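PDB 3MN8: carboxypeptidase D, which releases C-terminal arginine or lysine from peptides and proteins as a zinc metallocarboxypeptidase, represented here by the active form of its first carboxypeptidase-like domain. Local coordinates for residues Y96-H101 against A214-G219; D103-R108 against C309-A314. All coordinates share one frame; numbering follows the deposited sequence.

Contact 1: residues Y96-H101 against A214-G219; sequences YIANMH and ANFHGG. With ZN (zinc ion), chain F; GEM ((2-guanidinoethylmercapto)succinic acid), chain G.
Tyr96 pairs with Ala214 and Ile97 with Asn215 as neighbours on two parallel strands of the central sheet. Ile97 takes part in both cross-strand bonds: its N gives a nearly straight bond to Ala214 O (2.9 Å), and its O receives Phe216 N (3.0 Å). Beyond this ladder a water spans the widening gap, accepting from Met100 N and donating to Phe216 O.

On one face of the sheet Tyr96 and Phe216 form an edge-to-face pair, centroids 5.3 Å apart and planes at 76°, with Phe216 CZ over the rim of the tyrosine ring. The small Ala214 lets CE1 of Tyr96 lie against its methyl, while the tyrosine OH reaches Leu328 O in helix 317-333.

The other face carries Asn215, whose CG sits between backbone N and carbonyl carbon (chi1 78°). This turns Asn215 OD1 to His217 NE2, which donates over 2.7 Å from above the carbonyl plane, so an asparagine here can fix the imidazole with ND1 facing the metal. Met100, a long flexible side chain, brings SD to the edge of that imidazole, 4.1 Å from its centroid. His101 ND1 and His217 ND1 each bind zinc at 2.1 Å, their rings meeting rim to rim; Asp172 holds His101 NE2. One carboxylate of the bound (2-guanidinoethylmercapto)succinic acid, through O13 and more distantly O12, and Glu104 complete the coordination. His101, in the loop after strand 93-97, opens an HxxE sequence that ends at Glu104; with His217 on the neighbouring strand these make the His-Glu-His zinc site of M14 metallocarboxypeptidases.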
loop_
_atom_site.group_PDB
_atom_site.type_symbol
_atom_site.label_atom_id
_atom_site.label_comp_id
_atom_site.label_asym_id
_atom_site.label_seq_id
_atom_site.Cartn_x
_atom_site.Cartn_y
_atom_site.Cartn_z
ATOM N N TYR A 96 -1.727 3.378 -2.296
ATOM C CA TYR A 96 -2.326 3.659 -0.994
ATOM C C TYR A 96 -3.839 3.466 -1.089
ATOM O O TYR A 96 -4.496 4.066 -1.949
ATOM C CB TYR A 96 -2.025 5.093 -0.557
ATOM C CG TYR A 96 -0.709 5.255 0.163
ATOM C CD1 TYR A 96 -0.086 4.168 0.762
ATOM C CD2 TYR A 96 -0.093 6.502 0.257
ATOM C CE1 TYR A 96 1.107 4.315 1.438
ATOM C CE2 TYR A 96 1.108 6.659 0.928
ATOM C CZ TYR A 96 1.707 5.555 1.514
ATOM O OH TYR A 96 2.907 5.668 2.183
ATOM N N ILE A 97 -4.407 2.616 -0.240
ATOM C CA ILE A 97 -5.863 2.518 -0.219
ATOM C C ILE A 97 -6.391 3.002 1.121
ATOM O O ILE A 97 -5.704 2.882 2.137
ATOM C CB ILE A 97 -6.404 1.100 -0.543
ATOM C CG1 ILE A 97 -5.963 0.625 -1.942
ATOM C CG2 ILE A 97 -7.921 1.122 -0.510
ATOM C CD1 ILE A 97 -4.641 -0.080 -1.994
ATOM N N ALA A 98 -7.598 3.563 1.117
ATOM C CA ALA A 98 -8.227 4.018 2.348
ATOM C C ALA A 98 -9.714 3.656 2.408
ATOM O O ALA A 98 -10.290 3.161 1.443
ATOM C CB ALA A 98 -8.042 5.509 2.494
ATOM N N ASN A 99 -10.317 3.899 3.563
ATOM C CA ASN A 99 -11.764 3.834 3.727
ATOM C C ASN A 99 -12.421 2.534 3.283
ATOM O O ASN A 99 -13.547 2.559 2.765
ATOM C CB ASN A 99 -12.436 5.007 3.010
ATOM C CG ASN A 99 -13.879 5.202 3.444
ATOM O OD1 ASN A 99 -14.793 5.213 2.626
ATOM N ND2 ASN A 99 -14.089 5.336 4.746
ATOM N N MET A 100 -11.744 1.403 3.486
ATOM C CA MET A 100 -12.354 0.126 3.126
ATOM C C MET A 100 -13.491 -0.154 4.089
ATOM O O MET A 100 -14.529 -0.703 3.714
ATOM C CB MET A 100 -11.335 -1.012 3.103
ATOM C CG MET A 100 -10.970 -1.586 4.455
ATOM S SD MET A 100 -9.811 -2.951 4.258
ATOM C CE MET A 100 -10.606 -3.865 2.937
ATOM N N HIS A 101 -13.292 0.235 5.340
ATOM C CA HIS A 101 -14.397 0.320 6.272
ATOM C C HIS A 101 -14.909 1.751 6.174
ATOM O O HIS A 101 -14.241 2.705 6.619
ATOM C CB HIS A 101 -13.955 -0.036 7.688
ATOM C CG HIS A 101 -13.444 -1.437 7.814
ATOM N ND1 HIS A 101 -12.107 -1.734 7.962
ATOM C CD2 HIS A 101 -14.093 -2.624 7.783
ATOM C CE1 HIS A 101 -11.957 -3.045 8.038
ATOM N NE2 HIS A 101 -13.146 -3.609 7.931
ATOM N N ALA A 214 -0.113 0.291 1.331
ATOM C CA ALA A 214 -0.645 0.469 2.669
ATOM C C ALA A 214 -2.134 0.692 2.566
ATOM O O ALA A 214 -2.587 1.321 1.612
ATOM C CB ALA A 214 0.019 1.645 3.344
ATOM N N ASN A 215 -2.903 0.153 3.514
ATOM C CA ASN A 215 -4.309 0.537 3.616
ATOM C C ASN A 215 -4.708 1.041 5.021
ATOM O O ASN A 215 -4.211 0.560 6.052
ATOM C CB ASN A 215 -5.279 -0.497 2.993
ATOM C CG ASN A 215 -5.523 -1.691 3.872
ATOM O OD1 ASN A 215 -6.631 -1.872 4.374
ATOM N ND2 ASN A 215 -4.503 -2.530 4.053
ATOM N N PHE A 216 -5.574 2.054 5.036
ATOM C CA PHE A 216 -5.776 2.855 6.220
ATOM C C PHE A 216 -7.106 2.571 6.866
ATOM O O PHE A 216 -8.132 2.443 6.198
ATOM C CB PHE A 216 -5.632 4.334 5.876
ATOM C CG PHE A 216 -4.315 4.663 5.252
ATOM C CD1 PHE A 216 -4.146 4.609 3.880
ATOM C CD2 PHE A 216 -3.227 4.987 6.043
ATOM C CE1 PHE A 216 -2.919 4.890 3.311
ATOM C CE2 PHE A 216 -1.990 5.266 5.471
ATOM C CZ PHE A 216 -1.839 5.218 4.112
ATOM N N HIS A 217 -7.066 2.485 8.187
ATOM C CA HIS A 217 -8.223 2.174 8.983
ATOM C C HIS A 217 -8.270 3.138 10.152
ATOM O O HIS A 217 -7.334 3.902 10.373
ATOM C CB HIS A 217 -8.121 0.738 9.501
ATOM C CG HIS A 217 -8.201 -0.299 8.425
ATOM N ND1 HIS A 217 -9.332 -1.053 8.202
ATOM C CD2 HIS A 217 -7.294 -0.697 7.498
ATOM C CE1 HIS A 217 -9.118 -1.880 7.195
ATOM N NE2 HIS A 217 -7.889 -1.682 6.748
ATOM N N GLY A 218 -9.361 3.091 10.905
ATOM C CA GLY A 218 -9.499 3.926 12.077
ATOM C C GLY A 218 -9.985 3.064 13.213
ATOM O O GLY A 218 -10.445 1.941 12.992
ATOM N N GLY A 219 -9.874 3.575 14.429
ATOM C CA GLY A 219 -10.314 2.832 15.589
ATOM C C GLY A 219 -9.172 2.787 16.571
ATOM O O GLY A 219 -9.361 2.657 17.784
HETATM ZN ZN ZN F . -10.979 -0.802 9.531
HETATM C C8 GEM G . -8.906 -4.618 11.700
HETATM S S7 GEM G . -7.663 -4.593 10.440
HETATM C C6 GEM G . -6.231 -4.203 11.404
HETATM C C5 GEM G . -6.009 -5.147 12.584
HETATM N N3 GEM G . -5.625 -6.442 12.044
HETATM C C1 GEM G . -5.507 -7.584 12.713
HETATM N N4 GEM G . -5.146 -8.695 12.083
HETATM N N2 GEM G . -5.754 -7.620 14.018
HETATM C C9 GEM G . -10.158 -5.183 11.082
HETATM O O14 GEM G . -10.153 -5.421 9.854
HETATM O O15 GEM G . -11.149 -5.404 11.810
HETATM C C10 GEM G . -9.151 -3.242 12.341
HETATM C C11 GEM G . -9.791 -2.175 11.460
HETATM O O12 GEM G . -9.244 -1.045 11.433
HETATM O O13 GEM G . -10.846 -2.434 10.826
HETATM O O HOH W 1 -8.787 0.972 4.117
#

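Contact 2: residues D103-R108 against C309-A314. With ZN (zinc ion), chain F; GEM ((2-guanidinoethylmercapto)succinic acid), chain G.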
loop_
_atom_site.group_PDB
_atom_site.type_symbol
_atom_site.label_atom_id
_atom_site.label_comp_id
_atom_site.label_asym_id
_atom_site.label_seq_id
_atom_site.Cartn_x
_atom_site.Cartn_y
_atom_site.Cartn_z
ATOM N N ASP A 103 -16.830 3.678 7.658
ATOM C CA ASP A 103 -16.893 4.564 8.820
ATOM C C ASP A 103 -15.512 4.956 9.359
ATOM O O ASP A 103 -15.407 5.726 10.304
ATOM C CB ASP A 103 -17.745 3.934 9.922
ATOM C CG ASP A 103 -17.428 2.463 10.143
ATOM O OD1 ASP A 103 -18.262 1.774 10.763
ATOM O OD2 ASP A 103 -16.355 1.992 9.706
ATOM N N GLU A 104 -14.459 4.406 8.760
ATOM C CA GLU A 104 -13.089 4.777 9.102
ATOM C C GLU A 104 -12.576 5.717 8.021
ATOM O O GLU A 104 -12.110 5.275 6.960
ATOM C CB GLU A 104 -12.207 3.538 9.198
ATOM C CG GLU A 104 -12.698 2.498 10.196
ATOM C CD GLU A 104 -11.938 1.205 10.069
ATOM O OE1 GLU A 104 -10.909 1.210 9.368
ATOM O OE2 GLU A 104 -12.366 0.187 10.645
ATOM N N THR A 105 -12.641 7.011 8.318
ATOM C CA THR A 105 -12.672 8.051 7.296
ATOM C C THR A 105 -11.414 8.919 7.135
ATOM O O THR A 105 -11.197 9.488 6.073
ATOM C CB THR A 105 -13.877 8.980 7.570
ATOM O OG1 THR A 105 -13.764 9.539 8.890
ATOM C CG2 THR A 105 -15.179 8.188 7.492
ATOM N N VAL A 106 -10.595 9.049 8.178
ATOM C CA VAL A 106 -9.440 9.953 8.116
ATOM C C VAL A 106 -8.509 9.629 6.925
ATOM O O VAL A 106 -8.142 10.512 6.143
ATOM C CB VAL A 106 -8.644 9.967 9.455
ATOM C CG1 VAL A 106 -7.442 10.917 9.380
ATOM C CG2 VAL A 106 -9.557 10.336 10.618
ATOM N N GLY A 107 -8.140 8.357 6.781
ATOM C CA GLY A 107 -7.295 7.925 5.678
ATOM C C GLY A 107 -7.830 8.430 4.353
ATOM O O GLY A 107 -7.076 8.905 3.492
ATOM N N ARG A 108 -9.146 8.316 4.195
ATOM C CA ARG A 108 -9.836 8.847 3.025
ATOM C C ARG A 108 -9.338 10.246 2.718
ATOM O O ARG A 108 -8.782 10.496 1.648
ATOM C CB ARG A 108 -11.355 8.874 3.241
ATOM C CG ARG A 108 -12.059 9.838 2.316
ATOM C CD ARG A 108 -13.553 9.967 2.585
ATOM N NE ARG A 108 -14.309 8.939 1.886
ATOM C CZ ARG A 108 -15.117 9.114 0.840
ATOM N NH1 ARG A 108 -15.342 10.311 0.312
ATOM N NH2 ARG A 108 -15.720 8.050 0.330
ATOM N N CYS A 309 -10.737 7.871 17.032
ATOM C CA CYS A 309 -12.081 8.108 16.516
ATOM C C CYS A 309 -12.202 7.722 15.033
ATOM O O CYS A 309 -11.540 8.302 14.158
ATOM C CB CYS A 309 -12.476 9.559 16.714
ATOM S SG CYS A 309 -14.156 9.892 16.169
ATOM N N LYS A 310 -13.051 6.739 14.755
ATOM C CA LYS A 310 -13.206 6.235 13.396
ATOM C C LYS A 310 -13.582 7.343 12.410
ATOM O O LYS A 310 -12.973 7.476 11.347
ATOM C CB LYS A 310 -14.245 5.112 13.360
ATOM C CG LYS A 310 -13.841 3.880 14.141
ATOM C CD LYS A 310 -14.870 2.752 14.016
ATOM C CE LYS A 310 -14.196 1.376 14.234
ATOM N NZ LYS A 310 -15.093 0.194 13.994
ATOM N N TYR A 311 -14.588 8.135 12.775
ATOM C CA TYR A 311 -15.095 9.209 11.914
ATOM C C TYR A 311 -15.084 10.549 12.644
ATOM O O TYR A 311 -16.116 10.973 13.151
ATOM C CB TYR A 311 -16.537 8.908 11.487
ATOM C CG TYR A 311 -16.982 9.580 10.197
ATOM C CD1 TYR A 311 -17.927 8.974 9.371
ATOM C CD2 TYR A 311 -16.458 10.802 9.796
ATOM C CE1 TYR A 311 -18.344 9.561 8.188
ATOM C CE2 TYR A 311 -16.861 11.399 8.602
ATOM C CZ TYR A 311 -17.809 10.770 7.807
ATOM O OH TYR A 311 -18.230 11.348 6.630
ATOM N N PRO A 312 -13.919 11.220 12.701
ATOM C CA PRO A 312 -13.842 12.496 13.427
ATOM C C PRO A 312 -14.441 13.628 12.602
ATOM O O PRO A 312 -14.911 13.387 11.485
ATOM C CB PRO A 312 -12.334 12.712 13.628
ATOM C CG PRO A 312 -11.651 11.436 13.099
ATOM C CD PRO A 312 -12.618 10.809 12.145
ATOM N N ALA A 313 -14.434 14.841 13.149
ATOM C CA ALA A 313 -14.978 16.010 12.454
ATOM C C ALA A 313 -13.912 16.678 11.598
ATOM O O ALA A 313 -12.717 16.567 11.878
ATOM C CB ALA A 313 -15.572 17.016 13.453
ATOM N N ALA A 314 -14.358 17.385 10.563
ATOM C CA ALA A 314 -13.458 18.032 9.615
ATOM C C ALA A 314 -12.313 18.826 10.265
ATOM O O ALA A 314 -11.160 18.703 9.856
ATOM C CB ALA A 314 -14.253 18.921 8.670
HETATM ZN ZN ZN F . -10.979 -0.802 9.531
HETATM C C8 GEM G . -8.906 -4.618 11.700
HETATM S S7 GEM G . -7.663 -4.593 10.440
HETATM C C6 GEM G . -6.231 -4.203 11.404
HETATM C C5 GEM G . -6.009 -5.147 12.584
HETATM N N3 GEM G . -5.625 -6.442 12.044
HETATM C C1 GEM G . -5.507 -7.584 12.713
HETATM N N4 GEM G . -5.146 -8.695 12.083
HETATM N N2 GEM G . -5.754 -7.620 14.018
HETATM C C9 GEM G . -10.158 -5.183 11.082
HETATM O O14 GEM G . -10.153 -5.421 9.854
HETATM O O15 GEM G . -11.149 -5.404 11.810
HETATM C C10 GEM G . -9.151 -3.242 12.341
HETATM C C11 GEM G . -9.791 -2.175 11.460
HETATM O O12 GEM G . -9.244 -1.045 11.433
HETATM O O13 GEM G . -10.846 -2.434 10.826
#
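Thr105 and Tyr311 meet through complementary first torsions. In Thr105, OG1 sits between the backbone N and the carbonyl carbon (chi1 58°), which puts CG2 anti to the carbonyl carbon; in Tyr311 (chi1 -156°) CG is anti to the backbone N, and together these bring the threonine methyl over the centre of the phenol ring. Thr105 CG2 lies 3.3 Å from the Tyr311 ring centroid in a CH-pi contact. A branched residue suits this place because its methyl can face the ring while its hydroxyl lies beside CD2. With an alanine in place of Tyr311, the Thr105 methyl would probably be left without its aromatic cover, and Tyr40 without its edge-to-face partner.

The backbones are joined by Thr105 N, which donates to Lys310 O over 3.1 Å in a nearly straight bond (168°) that fastens the chain directly beside a zinc ligand. Val106 CG2 packs on Pro312 CG at 3.4 Å, one methyl of the branched valine against the proline ring. Lys310 sets its CB against Asp103 O (3.3 Å) and then runs out, extended, past Glu104; its NZ stays 4.3 Å from Glu104 OE2, near but not in contact. Glu104, also extended beyond CG, is long enough to reach the metal with both carboxylate oxygens, OE1 and OE2 each 2.0 Å from the zinc. Here the start of helix 106-121 meets the loop between strand 300-305 and helix 317-333, with Tyr148 of helix 145-149 touching both Thr105 and Tyr311 and a disulfide tying Cys309 of this loop to Cys156.

How the contacts relate
From the N terminus, strand 93-97 ends within 96-101, and the loop that follows carries the chain through 103-108 into helix 106-121. Contact 1 closes its loop at 214-219, after 112 intervening residues; contact 2 closes later at 309-314, after 200. The two loops therefore cross rather than nest. Contact 1 joins adjacent strands within the sheet, whereas contact 2 ties the helix start to the loop leading to helix 317-333. They converge on the zinc, to which contact 1 gives two histidines and contact 2 a glutamate, and Asn99 ND2 bonds to Glu104 O between them.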